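Local coordinates for phenazine biosynthesis protein, PhzF family (Bacillus anthracis, PDB 3EDN) that belongs to the PhzF family of phenazine biosynthesis proteins, has a diaminopimelate epimerase-like fold and is probably an isomerase or related enzyme, at residues E35-R38 against I39-K42. Residues are numbered along the deposited sequence; the frame is centred on the assembly and turned at random.
Sequences EMQR and IAEK. With SO4 (sulfate ion), chain E.
On the solvent-facing side of helix 33-43, Arg-38 and Lys-42, one turn apart, reach out to the same sulfate ion, probably picked up from the crystallisation liquor. Arg-38 meets it with one edge of its guanidinium, the sulphur lying in the plane of the group: NE donates to sulfate O3 at 2.9 Å, and NH2 to sulfate O1 at 3.2 Å with a nearly straight N-H...O angle of 164°. The bend at chi3 (57°) turns that edge to the anion. Lys-42 comes from the other end of the turn, extended as far as CE and then kinked at chi4 (-70°), which brings NZ to 3.1 Å from the same sulfate O1; a second bond, from NZ to O2, is weak. The anion sits between the two cationic groups, whose Arg-38 NH2 and Lys-42 NZ stay 5.1 Å apart, and takes bonds from both. Arg-38 NH2 also forms a salt bridge to the C-terminal carboxylate of Ile-299.

The helix itself lies in the chain between strands 20-25 and 48-52, which pair in parallel, in this diaminopimelate epimerase-like fold. Successive i to i+4 bonds hold this turn, among them Ile-39 N to Glu-35 O at 2.8 Å and Lys-42 N to Arg-38 O at 3.0 Å. The lysine chain passes close to that last carbonyl, its CG 3.2 Å from Arg-38 O. Ile-39 does much the same three residues earlier: its CG1 lies 3.3 Å from Glu-35 O and CD1 stays alongside. Away from the sulfate, Ile-39, Ala-40 and the selenomethionine Met-36 are buried against strand 48-52, where Phe-50 touches both Ile-39 and Met-36.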
# COMPACT_ATOMS: atom_id res chain seq x y z
N GLU A 35 -6.30 2.47 -1.77
CA GLU A 35 -7.20 2.01 -2.82
C GLU A 35 -7.74 0.63 -2.51
O GLU A 35 -8.92 0.36 -2.72
CB GLU A 35 -6.49 2.03 -4.16
CG GLU A 35 -6.26 3.45 -4.67
CD GLU A 35 -5.45 3.50 -5.95
OE1 GLU A 35 -4.50 2.70 -6.10
OE2 GLU A 35 -5.77 4.36 -6.79
N MSE A 36 -6.88 -0.27 -2.04
CA MSE A 36 -7.36 -1.61 -1.70
C MSE A 36 -8.46 -1.56 -0.63
O MSE A 36 -9.49 -2.23 -0.75
CB MSE A 36 -6.22 -2.49 -1.24
CG MSE A 36 -5.19 -2.72 -2.31
SE MSE A 36 -3.76 -3.89 -1.70
CE MSE A 36 -2.29 -3.16 -2.73
N GLN A 37 -8.24 -0.76 0.40
CA GLN A 37 -9.22 -0.63 1.47
C GLN A 37 -10.55 -0.06 0.94
O GLN A 37 -11.65 -0.55 1.28
CB GLN A 37 -8.65 0.23 2.59
CG GLN A 37 -9.63 0.41 3.73
CD GLN A 37 -9.87 -0.88 4.47
OE1 GLN A 37 -9.05 -1.30 5.30
NE2 GLN A 37 -11.00 -1.53 4.17
N ARG A 38 -10.46 0.93 0.06
CA ARG A 38 -11.65 1.53 -0.54
C ARG A 38 -12.38 0.55 -1.44
O ARG A 38 -13.61 0.51 -1.47
CB ARG A 38 -11.30 2.81 -1.30
CG ARG A 38 -10.89 3.93 -0.36
CD ARG A 38 -10.33 5.13 -1.11
NE ARG A 38 -11.26 5.66 -2.11
CZ ARG A 38 -10.95 5.83 -3.39
NH1 ARG A 38 -9.72 5.54 -3.82
NH2 ARG A 38 -11.87 6.31 -4.23
N ILE A 39 -11.63 -0.23 -2.21
CA ILE A 39 -12.25 -1.24 -3.06
C ILE A 39 -12.99 -2.25 -2.19
O ILE A 39 -14.13 -2.60 -2.47
CB ILE A 39 -11.21 -1.95 -3.93
CG1 ILE A 39 -10.71 -1.04 -5.05
CG2 ILE A 39 -11.79 -3.24 -4.52
CD1 ILE A 39 -9.36 -1.45 -5.65
N ALA A 40 -12.36 -2.71 -1.12
CA ALA A 40 -13.01 -3.67 -0.25
C ALA A 40 -14.29 -3.09 0.36
O ALA A 40 -15.28 -3.80 0.54
CB ALA A 40 -12.07 -4.17 0.84
N GLU A 41 -14.28 -1.79 0.68
CA GLU A 41 -15.46 -1.16 1.25
C GLU A 41 -16.59 -1.12 0.22
O GLU A 41 -17.75 -1.45 0.53
CB GLU A 41 -15.12 0.25 1.74
CG GLU A 41 -16.27 0.90 2.49
CD GLU A 41 -17.35 1.47 1.58
OE1 GLU A 41 -17.01 1.97 0.49
OE2 GLU A 41 -18.54 1.43 1.97
N LYS A 42 -16.26 -0.74 -1.01
CA LYS A 42 -17.26 -0.63 -2.08
C LYS A 42 -17.80 -1.99 -2.51
O LYS A 42 -18.98 -2.13 -2.81
CB LYS A 42 -16.65 0.07 -3.27
CG LYS A 42 -16.25 1.47 -2.93
CD LYS A 42 -15.68 2.19 -4.12
CE LYS A 42 -15.35 3.62 -3.74
NZ LYS A 42 -16.58 4.40 -3.52
S SO4 E . -14.80 6.88 -1.32
O1 SO4 E . -14.65 6.64 -2.76
O2 SO4 E . -15.53 5.78 -0.70
O3 SO4 E . -13.46 6.99 -0.73
O4 SO4 E . -15.55 8.11 -1.14